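Local coordinates for outer membrane protein Omp121 (Bacteroides thetaiotaomicron, PDB 5FQ8), which probably imports a nutrient across the outer membrane as a TonB-dependent receptor, a plugged transmembrane beta barrel that also binds calcium and magnesium ions, at residues G146-A158 and I587-D599; A631-E643 and A684-K696. All coordinates share one frame; numbering follows the deposited sequence.

Contact 1 (G146-A158 and I587-D599); sequences GAAATALYGSRAA and IRASWGKTGNDAD
The methyl of A148 lies against the peptide link between W591 and G592, its CB 3.4 Å from G592 N and 3.8 Å from W591 C. S590 flanks the same methyl from earlier in the strand, its OG 4.0 Å from A148 CB. G592 has no side chain, and the carbonyl of A148 comes right up to its backbone: A148 O sits 3.5 Å from G592 CA in a nearly straight CA-H...O contact (162° at the hydrogen). The plug loop therefore runs flush against the strand at this point.

T594 points into the loop and buries more surface than any other residue of the contact. Its CG2 stands opposite the backbone N across the CA-CB bond and is pressed against the CB of A158 at 3.7 Å; S155 O is at the same distance from that CG2. The other branch, OG1, points at the carbonyl of A147 and could donate to it, but OG1 is modelled too close to the T150 hydroxyl, which leaves that bond doubtful. Further along, S155 turns its CB onto the carbonyl of G595, and the amide oxygen of N596 comes alongside, 3.5 Å from S155 CB. The ND2 of N596 is bonded to E643 OE1.

Two side chains beyond the strand also hold the loop: A147 N donates a hydrogen bond to the carboxylate of E647, and A158 O accepts one from R670 NH2. Along strand 582-596, S590 and T594 face the loop while W591 and K593 face the other way, one side inward and the other toward the outer surface. This is the plug domain seated against the inner wall of the barrel, the defining architecture of TonB-dependent receptors.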
loop_
_atom_site.group_PDB
_atom_site.type_symbol
_atom_site.label_atom_id
_atom_site.label_comp_id
_atom_site.label_asym_id
_atom_site.label_seq_id
_atom_site.Cartn_x
_atom_site.Cartn_y
_atom_site.Cartn_z
ATOM N N GLY B 146 31.310 -31.678 10.326
ATOM C CA GLY B 146 32.437 -30.924 10.800
ATOM C C GLY B 146 32.768 -29.772 9.897
ATOM O O GLY B 146 32.418 -29.753 8.725
ATOM N N ALA B 147 33.454 -28.791 10.462
ATOM C CA ALA B 147 33.701 -27.537 9.776
ATOM C C ALA B 147 35.189 -27.254 9.659
ATOM O O ALA B 147 35.606 -26.103 9.735
ATOM C CB ALA B 147 32.994 -26.395 10.495
ATOM N N ALA B 148 35.999 -28.295 9.465
ATOM C CA ALA B 148 37.437 -28.135 9.360
ATOM C C ALA B 148 37.981 -28.335 7.957
ATOM O O ALA B 148 39.139 -27.999 7.709
ATOM C CB ALA B 148 38.155 -29.115 10.289
ATOM N N ALA B 149 37.198 -28.865 7.041
ATOM C CA ALA B 149 37.631 -29.006 5.674
ATOM C C ALA B 149 36.463 -28.591 4.787
ATOM O O ALA B 149 35.792 -29.418 4.187
ATOM C CB ALA B 149 38.089 -30.427 5.371
ATOM N N THR B 150 36.214 -27.286 4.715
ATOM C CA THR B 150 35.071 -26.751 3.993
ATOM C C THR B 150 35.478 -25.970 2.759
ATOM O O THR B 150 34.702 -25.146 2.276
ATOM C CB THR B 150 34.240 -25.860 4.908
ATOM O OG1 THR B 150 35.100 -24.913 5.540
ATOM C CG2 THR B 150 33.560 -26.685 5.960
ATOM N N ALA B 151 36.678 -26.212 2.234
ATOM C CA ALA B 151 37.148 -25.462 1.077
ATOM C C ALA B 151 36.268 -25.657 -0.144
ATOM O O ALA B 151 36.289 -24.824 -1.055
ATOM C CB ALA B 151 38.575 -25.864 0.736
ATOM N N LEU B 152 35.496 -26.733 -0.191
ATOM C CA LEU B 152 34.773 -27.027 -1.413
ATOM C C LEU B 152 33.495 -26.217 -1.527
ATOM O O LEU B 152 33.095 -25.861 -2.635
ATOM C CB LEU B 152 34.465 -28.516 -1.481
ATOM C CG LEU B 152 34.615 -29.159 -2.851
ATOM C CD1 LEU B 152 35.980 -28.864 -3.395
ATOM C CD2 LEU B 152 34.439 -30.633 -2.713
ATOM N N TYR B 153 32.844 -25.907 -0.415
ATOM C CA TYR B 153 31.566 -25.231 -0.483
ATOM C C TYR B 153 31.582 -23.841 0.123
ATOM O O TYR B 153 30.621 -23.092 -0.076
ATOM C CB TYR B 153 30.484 -26.059 0.208
ATOM C CG TYR B 153 30.521 -27.510 -0.161
ATOM C CD1 TYR B 153 30.050 -27.950 -1.389
ATOM C CD2 TYR B 153 31.025 -28.450 0.729
ATOM C CE1 TYR B 153 30.083 -29.287 -1.721
ATOM C CE2 TYR B 153 31.061 -29.787 0.411
ATOM C CZ TYR B 153 30.589 -30.202 -0.815
ATOM O OH TYR B 153 30.624 -31.539 -1.135
ATOM N N GLY B 154 32.624 -23.479 0.848
ATOM C CA GLY B 154 32.782 -22.109 1.283
ATOM C C GLY B 154 32.252 -21.848 2.677
ATOM O O GLY B 154 32.004 -22.760 3.470
ATOM N N SER B 155 32.055 -20.560 2.962
ATOM C CA SER B 155 31.780 -20.131 4.327
ATOM C C SER B 155 30.522 -20.779 4.877
ATOM O O SER B 155 30.502 -21.220 6.029
ATOM C CB SER B 155 31.660 -18.615 4.383
ATOM O OG SER B 155 30.540 -18.174 3.653
ATOM N N ARG B 156 29.476 -20.882 4.061
ATOM C CA ARG B 156 28.221 -21.419 4.570
ATOM C C ARG B 156 28.377 -22.833 5.088
ATOM O O ARG B 156 27.511 -23.309 5.825
ATOM C CB ARG B 156 27.140 -21.378 3.495
ATOM C CG ARG B 156 26.834 -19.999 2.997
ATOM C CD ARG B 156 25.752 -20.032 1.976
ATOM N NE ARG B 156 26.266 -20.274 0.641
ATOM C CZ ARG B 156 25.505 -20.286 -0.440
ATOM N NH1 ARG B 156 24.209 -20.076 -0.327
ATOM N NH2 ARG B 156 26.037 -20.508 -1.622
ATOM N N ALA B 157 29.470 -23.503 4.745
ATOM C CA ALA B 157 29.646 -24.889 5.141
ATOM C C ALA B 157 30.020 -25.041 6.603
ATOM O O ALA B 157 29.989 -26.162 7.114
ATOM C CB ALA B 157 30.702 -25.546 4.262
ATOM N N ALA B 158 30.371 -23.952 7.286
ATOM C CA ALA B 158 30.715 -24.072 8.692
ATOM C C ALA B 158 29.521 -24.496 9.511
ATOM O O ALA B 158 29.683 -25.084 10.580
ATOM C CB ALA B 158 31.261 -22.761 9.229
ATOM N N ILE B 587 40.281 -44.851 12.379
ATOM C CA ILE B 587 40.447 -43.771 13.345
ATOM C C ILE B 587 40.597 -42.459 12.584
ATOM O O ILE B 587 41.204 -42.422 11.508
ATOM C CB ILE B 587 41.635 -44.037 14.293
ATOM C CG1 ILE B 587 41.627 -43.045 15.449
ATOM C CG2 ILE B 587 42.935 -43.961 13.568
ATOM C CD1 ILE B 587 42.814 -43.155 16.352
ATOM N N ARG B 588 40.021 -41.385 13.141
ATOM C CA ARG B 588 39.769 -40.128 12.441
ATOM C C ARG B 588 40.294 -38.941 13.231
ATOM O O ARG B 588 40.245 -38.932 14.461
ATOM C CB ARG B 588 38.273 -39.906 12.214
ATOM C CG ARG B 588 37.780 -40.270 10.865
ATOM C CD ARG B 588 36.391 -39.737 10.656
ATOM N NE ARG B 588 35.342 -40.622 11.146
ATOM C CZ ARG B 588 34.699 -40.447 12.286
ATOM N NH1 ARG B 588 35.012 -39.418 13.046
ATOM N NH2 ARG B 588 33.751 -41.290 12.661
ATOM N N ALA B 589 40.737 -37.907 12.516
ATOM C CA ALA B 589 41.141 -36.670 13.175
ATOM C C ALA B 589 41.107 -35.515 12.185
ATOM O O ALA B 589 41.381 -35.694 10.999
ATOM C CB ALA B 589 42.531 -36.798 13.792
ATOM N N SER B 590 40.778 -34.325 12.694
ATOM C CA SER B 590 40.688 -33.128 11.869
ATOM C C SER B 590 41.000 -31.885 12.683
ATOM O O SER B 590 40.635 -31.786 13.854
ATOM C CB SER B 590 39.306 -32.971 11.270
ATOM O OG SER B 590 38.399 -32.609 12.283
ATOM N N TRP B 591 41.665 -30.934 12.036
ATOM C CA TRP B 591 41.833 -29.575 12.526
ATOM C C TRP B 591 41.755 -28.652 11.328
ATOM O O TRP B 591 42.402 -28.915 10.317
ATOM C CB TRP B 591 43.175 -29.379 13.232
ATOM C CG TRP B 591 43.418 -27.972 13.718
ATOM C CD1 TRP B 591 43.282 -27.524 14.991
ATOM C CD2 TRP B 591 43.838 -26.836 12.936
ATOM N NE1 TRP B 591 43.586 -26.188 15.063
ATOM C CE2 TRP B 591 43.929 -25.740 13.814
ATOM C CE3 TRP B 591 44.146 -26.639 11.582
ATOM C CZ2 TRP B 591 44.313 -24.462 13.382
ATOM C CZ3 TRP B 591 44.526 -25.366 11.157
ATOM C CH2 TRP B 591 44.606 -24.300 12.054
ATOM N N GLY B 592 41.005 -27.568 11.442
ATOM C CA GLY B 592 40.940 -26.626 10.338
ATOM C C GLY B 592 40.048 -25.452 10.669
ATOM O O GLY B 592 39.450 -25.376 11.745
ATOM N N LYS B 593 39.959 -24.537 9.711
ATOM C CA LYS B 593 39.214 -23.300 9.878
ATOM C C LYS B 593 38.272 -23.076 8.706
ATOM O O LYS B 593 38.545 -23.490 7.580
ATOM C CB LYS B 593 40.155 -22.103 10.018
ATOM C CG LYS B 593 40.938 -22.088 11.316
ATOM C CD LYS B 593 42.359 -21.613 11.110
ATOM C CE LYS B 593 42.429 -20.109 11.017
ATOM N NZ LYS B 593 42.868 -19.518 12.303
ATOM N N THR B 594 37.149 -22.424 8.991
ATOM C CA THR B 594 36.248 -21.920 7.963
ATOM C C THR B 594 35.981 -20.448 8.227
ATOM O O THR B 594 35.451 -20.092 9.283
ATOM C CB THR B 594 34.931 -22.686 7.931
ATOM O OG1 THR B 594 35.178 -24.063 7.637
ATOM C CG2 THR B 594 34.047 -22.110 6.862
ATOM N N GLY B 595 36.341 -19.603 7.267
ATOM C CA GLY B 595 36.060 -18.188 7.374
ATOM C C GLY B 595 34.617 -17.846 7.055
ATOM O O GLY B 595 33.856 -18.652 6.531
ATOM N N ASN B 596 34.240 -16.611 7.375
ATOM C CA ASN B 596 32.883 -16.159 7.135
ATOM C C ASN B 596 32.861 -14.643 7.059
ATOM O O ASN B 596 33.702 -13.966 7.648
ATOM C CB ASN B 596 31.945 -16.635 8.235
ATOM C CG ASN B 596 30.506 -16.522 7.858
ATOM O OD1 ASN B 596 30.157 -16.525 6.696
ATOM N ND2 ASN B 596 29.653 -16.440 8.850
ATOM N N ASP B 597 31.889 -14.128 6.333
ATOM C CA ASP B 597 31.676 -12.703 6.206
ATOM C C ASP B 597 30.449 -12.303 7.010
ATOM O O ASP B 597 29.930 -13.069 7.816
ATOM C CB ASP B 597 31.547 -12.321 4.732
ATOM C CG ASP B 597 30.524 -13.158 3.987
ATOM O OD1 ASP B 597 29.552 -13.637 4.596
ATOM O OD2 ASP B 597 30.692 -13.340 2.772
ATOM N N ALA B 598 29.958 -11.099 6.775
ATOM C CA ALA B 598 28.825 -10.580 7.512
ATOM C C ALA B 598 27.601 -10.479 6.619
ATOM O O ALA B 598 27.660 -10.688 5.410
ATOM C CB ALA B 598 29.167 -9.221 8.111
ATOM N N ASP B 599 26.476 -10.170 7.248
ATOM C CA ASP B 599 25.251 -9.874 6.537
ATOM C C ASP B 599 25.414 -8.574 5.745
ATOM O O ASP B 599 26.370 -7.820 5.931
ATOM C CB ASP B 599 24.097 -9.782 7.530
ATOM C CG ASP B 599 22.781 -10.192 6.933
ATOM O OD1 ASP B 599 22.578 -9.940 5.727
ATOM O OD2 ASP B 599 21.952 -10.763 7.676
#

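Contact 2 (A631-E643 and A684-K696); sequences AGNVLGSNTLSPE and ASGYTAQNMNLGK. With MG (magnesium ion), chain L.
With CG of L635 trans to the backbone N (chi1 -177°) and the ring of Y687 folded back beside its own N (chi1 -53°), CD1 of L635 comes to rest over one face of the ring. It lies 3.7 Å from the centroid, displaced toward CZ, a CH-pi contact. The backbones form a short parallel beta pair, V634 beside A689 and L635 beside Q690. L635 N donates to A689 O at 2.8 Å, and L635 O accepts from N691 N in an almost linear bond, while CD2 of L635 runs alongside the Q690 side chain. Where the pair begins, N633 O is gripped twice by T688: by its N, in the carbonyl plane, and by its OG1, from above that plane. The side chain of N633 meanwhile holds the magnesium ion, OD1 at 2.2 Å, together with A631 O, two waters and a backbone atom of another protein chain, so the metal bridges two proteins. The polar ends of N691 have partners elsewhere, S678 and M602. At the far end the amide of N693, whose ND2 bonds K674 O, turns its OD1 to the backbone of S641 and accepts a hydrogen bond from S641 N at 3.1 Å.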
loop_
_atom_site.group_PDB
_atom_site.type_symbol
_atom_site.label_atom_id
_atom_site.label_comp_id
_atom_site.label_asym_id
_atom_site.label_seq_id
_atom_site.Cartn_x
_atom_site.Cartn_y
_atom_site.Cartn_z
ATOM N N ALA B 631 18.698 9.500 11.923
ATOM C CA ALA B 631 19.953 8.765 11.978
ATOM C C ALA B 631 19.696 7.338 12.414
ATOM O O ALA B 631 19.015 7.098 13.416
ATOM C CB ALA B 631 20.937 9.426 12.930
ATOM N N GLY B 632 20.263 6.398 11.664
ATOM C CA GLY B 632 19.940 4.997 11.874
ATOM C C GLY B 632 20.448 4.500 13.211
ATOM O O GLY B 632 21.517 4.891 13.682
ATOM N N ASN B 633 19.679 3.615 13.819
ATOM C CA ASN B 633 20.002 3.253 15.185
ATOM C C ASN B 633 21.112 2.226 15.304
ATOM O O ASN B 633 21.485 1.897 16.431
ATOM C CB ASN B 633 18.759 2.734 15.887
ATOM C CG ASN B 633 17.754 3.807 16.132
ATOM O OD1 ASN B 633 17.914 4.940 15.693
ATOM N ND2 ASN B 633 16.699 3.462 16.834
ATOM N N VAL B 634 21.658 1.720 14.201
ATOM C CA VAL B 634 22.673 0.673 14.243
ATOM C C VAL B 634 23.972 1.231 13.692
ATOM O O VAL B 634 24.092 1.481 12.495
ATOM C CB VAL B 634 22.240 -0.573 13.473
ATOM C CG1 VAL B 634 23.397 -1.539 13.384
ATOM C CG2 VAL B 634 21.063 -1.209 14.148
ATOM N N LEU B 635 24.954 1.380 14.554
ATOM C CA LEU B 635 26.184 2.049 14.180
ATOM C C LEU B 635 26.984 1.166 13.249
ATOM O O LEU B 635 27.285 0.024 13.580
ATOM C CB LEU B 635 26.987 2.376 15.432
ATOM C CG LEU B 635 28.285 3.152 15.300
ATOM C CD1 LEU B 635 28.003 4.486 14.656
ATOM C CD2 LEU B 635 28.866 3.336 16.665
ATOM N N GLY B 636 27.326 1.681 12.089
ATOM C CA GLY B 636 28.155 0.923 11.187
ATOM C C GLY B 636 29.594 0.893 11.647
ATOM O O GLY B 636 30.011 1.640 12.524
ATOM N N SER B 637 30.372 0.005 11.039
ATOM C CA SER B 637 31.767 -0.166 11.412
ATOM C C SER B 637 32.554 -0.536 10.176
ATOM O O SER B 637 32.157 -1.444 9.448
ATOM C CB SER B 637 31.934 -1.248 12.481
ATOM O OG SER B 637 33.303 -1.502 12.722
ATOM N N ASN B 638 33.649 0.165 9.936
ATOM C CA ASN B 638 34.566 -0.201 8.872
ATOM C C ASN B 638 35.826 -0.858 9.408
ATOM O O ASN B 638 36.759 -1.106 8.641
ATOM C CB ASN B 638 34.917 1.027 8.026
ATOM C CG ASN B 638 35.467 2.169 8.849
ATOM O OD1 ASN B 638 35.359 2.180 10.070
ATOM N ND2 ASN B 638 36.058 3.144 8.180
ATOM N N THR B 639 35.865 -1.139 10.708
ATOM C CA THR B 639 36.950 -1.858 11.346
ATOM C C THR B 639 36.672 -3.346 11.462
ATOM O O THR B 639 37.511 -4.081 11.988
ATOM C CB THR B 639 37.212 -1.284 12.733
ATOM O OG1 THR B 639 35.958 -0.994 13.345
ATOM C CG2 THR B 639 38.006 -0.022 12.634
ATOM N N LEU B 640 35.522 -3.802 10.980
ATOM C CA LEU B 640 35.214 -5.223 10.949
ATOM C C LEU B 640 36.361 -6.021 10.356
ATOM O O LEU B 640 37.058 -5.557 9.454
ATOM C CB LEU B 640 33.959 -5.462 10.124
ATOM C CG LEU B 640 32.739 -4.725 10.630
ATOM C CD1 LEU B 640 31.575 -4.998 9.724
ATOM C CD2 LEU B 640 32.464 -5.207 12.022
ATOM N N SER B 641 36.558 -7.218 10.888
ATOM C CA SER B 641 37.398 -8.259 10.322
ATOM C C SER B 641 36.552 -9.504 10.100
ATOM O O SER B 641 35.455 -9.617 10.652
ATOM C CB SER B 641 38.564 -8.575 11.259
ATOM O OG SER B 641 38.055 -9.020 12.494
ATOM N N PRO B 642 37.022 -10.458 9.304
ATOM C CA PRO B 642 36.186 -11.617 8.981
ATOM C C PRO B 642 35.945 -12.508 10.184
ATOM O O PRO B 642 36.593 -12.406 11.219
ATOM C CB PRO B 642 36.998 -12.353 7.917
ATOM C CG PRO B 642 37.920 -11.340 7.379
ATOM C CD PRO B 642 38.254 -10.445 8.509
ATOM N N GLU B 643 34.977 -13.401 10.032
ATOM C CA GLU B 643 34.723 -14.431 11.024
ATOM C C GLU B 643 35.571 -15.658 10.728
ATOM O O GLU B 643 35.873 -15.966 9.576
ATOM C CB GLU B 643 33.238 -14.802 11.040
ATOM C CG GLU B 643 32.920 -16.153 11.682
ATOM C CD GLU B 643 31.444 -16.512 11.688
ATOM O OE1 GLU B 643 30.599 -15.609 11.784
ATOM O OE2 GLU B 643 31.126 -17.716 11.601
ATOM N N ALA B 684 21.695 5.760 25.065
ATOM C CA ALA B 684 22.247 7.062 25.395
ATOM C C ALA B 684 23.441 7.401 24.530
ATOM O O ALA B 684 23.852 8.564 24.481
ATOM C CB ALA B 684 22.640 7.112 26.860
ATOM N N SER B 685 24.017 6.414 23.866
ATOM C CA SER B 685 25.142 6.664 22.991
ATOM C C SER B 685 24.719 7.268 21.679
ATOM O O SER B 685 25.583 7.673 20.904
ATOM C CB SER B 685 25.875 5.363 22.719
ATOM O OG SER B 685 24.934 4.383 22.357
ATOM N N GLY B 686 23.426 7.320 21.416
ATOM C CA GLY B 686 22.918 7.735 20.133
ATOM C C GLY B 686 22.536 6.596 19.222
ATOM O O GLY B 686 21.850 6.828 18.227
ATOM N N TYR B 687 22.960 5.384 19.527
ATOM C CA TYR B 687 22.603 4.206 18.763
ATOM C C TYR B 687 22.182 3.109 19.727
ATOM O O TYR B 687 22.577 3.113 20.889
ATOM C CB TYR B 687 23.767 3.751 17.908
ATOM C CG TYR B 687 24.363 4.810 17.009
ATOM C CD1 TYR B 687 25.173 5.813 17.518
ATOM C CD2 TYR B 687 24.143 4.784 15.646
ATOM C CE1 TYR B 687 25.732 6.763 16.693
ATOM C CE2 TYR B 687 24.696 5.729 14.820
ATOM C CZ TYR B 687 25.487 6.713 15.350
ATOM O OH TYR B 687 26.036 7.648 14.517
ATOM N N THR B 688 21.348 2.194 19.249
ATOM C CA THR B 688 20.916 1.061 20.053
ATOM C C THR B 688 21.729 -0.191 19.805
ATOM O O THR B 688 21.528 -1.190 20.502
ATOM C CB THR B 688 19.470 0.727 19.772
ATOM O OG1 THR B 688 19.277 0.713 18.360
ATOM C CG2 THR B 688 18.598 1.731 20.364
ATOM N N ALA B 689 22.619 -0.172 18.824
ATOM C CA ALA B 689 23.461 -1.323 18.567
ATOM C C ALA B 689 24.667 -0.863 17.784
ATOM O O ALA B 689 24.629 0.160 17.107
ATOM C CB ALA B 689 22.712 -2.415 17.808
ATOM N N GLN B 690 25.743 -1.617 17.898
ATOM C CA GLN B 690 26.928 -1.380 17.098
ATOM C C GLN B 690 27.346 -2.697 16.489
ATOM O O GLN B 690 27.366 -3.716 17.175
ATOM C CB GLN B 690 28.067 -0.791 17.915
ATOM C CG GLN B 690 29.301 -0.563 17.082
ATOM C CD GLN B 690 30.463 -0.036 17.865
ATOM O OE1 GLN B 690 31.509 0.265 17.303
ATOM N NE2 GLN B 690 30.299 0.070 19.172
ATOM N N ASN B 691 27.645 -2.687 15.199
ATOM C CA ASN B 691 28.121 -3.889 14.536
ATOM C C ASN B 691 29.584 -4.093 14.882
ATOM O O ASN B 691 30.417 -3.233 14.583
ATOM C CB ASN B 691 27.950 -3.772 13.026
ATOM C CG ASN B 691 26.518 -3.650 12.609
ATOM O OD1 ASN B 691 25.612 -4.084 13.308
ATOM N ND2 ASN B 691 26.304 -3.071 11.444
ATOM N N MET B 692 29.910 -5.214 15.510
ATOM C CA MET B 692 31.314 -5.493 15.753
ATOM C C MET B 692 31.539 -6.990 15.771
ATOM O O MET B 692 30.596 -7.777 15.788
ATOM C CB MET B 692 31.791 -4.840 17.049
ATOM C CG MET B 692 30.873 -5.009 18.235
ATOM S SD MET B 692 31.048 -3.677 19.432
ATOM C CE MET B 692 32.751 -3.244 19.238
ATOM N N ASN B 693 32.812 -7.366 15.728
ATOM C CA ASN B 693 33.199 -8.768 15.810
ATOM C C ASN B 693 33.021 -9.285 17.225
ATOM O O ASN B 693 33.585 -8.729 18.167
ATOM C CB ASN B 693 34.655 -8.925 15.389
ATOM C CG ASN B 693 34.913 -8.400 14.006
ATOM O OD1 ASN B 693 35.579 -7.397 13.836
ATOM N ND2 ASN B 693 34.384 -9.075 13.006
ATOM N N LEU B 694 32.265 -10.363 17.378
ATOM C CA LEU B 694 32.016 -10.897 18.705
ATOM C C LEU B 694 33.188 -11.744 19.184
ATOM O O LEU B 694 34.228 -11.864 18.535
ATOM C CB LEU B 694 30.743 -11.730 18.727
ATOM C CG LEU B 694 29.407 -11.058 18.496
ATOM C CD1 LEU B 694 28.298 -11.981 18.896
ATOM C CD2 LEU B 694 29.323 -9.784 19.271
ATOM N N GLY B 695 33.009 -12.335 20.345
ATOM C CA GLY B 695 33.942 -13.316 20.846
ATOM C C GLY B 695 33.647 -14.698 20.303
ATOM O O GLY B 695 32.952 -14.876 19.303
ATOM N N LYS B 696 34.185 -15.692 20.991
ATOM C CA LYS B 696 34.026 -17.083 20.603
ATOM C C LYS B 696 32.722 -17.653 21.136
ATOM O O LYS B 696 32.414 -17.528 22.321
ATOM C CB LYS B 696 35.201 -17.908 21.120
ATOM C CG LYS B 696 36.533 -17.495 20.553
ATOM C CD LYS B 696 37.693 -18.132 21.277
ATOM C CE LYS B 696 38.969 -17.646 20.682
ATOM N NZ LYS B 696 40.116 -18.449 21.089
HETATM MG MG MG L . 18.382 7.040 15.526
HETATM O O HOH W 1 20.361 6.732 15.694
HETATM O O HOH W 2 31.878 1.385 14.729
HETATM O O HOH W 3 33.196 -2.766 15.217
HETATM O O HOH W 4 16.495 7.343 14.817
#

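From the N terminus, the plug loop 146-158 comes first, and contact 1 closes a very long loop of 428 residues when strand 582-596 passes it. Contact 2 opens only afterwards and closes a short loop of 40 residues, mostly the strands 643-656 and 661-680. The two contacts are in series, neither nested nor crossed, with centres about 25 Å apart. They meet where segment 587-599 and segment 631-643 approach: N596 O lies 2.8 Å from E643 N, probably a hydrogen bond, as strand 643-656 begins pairing with strand 582-596. Contact 1 joins plug to barrel wall; contact 2 joins the pieces before and after a barrel hairpin.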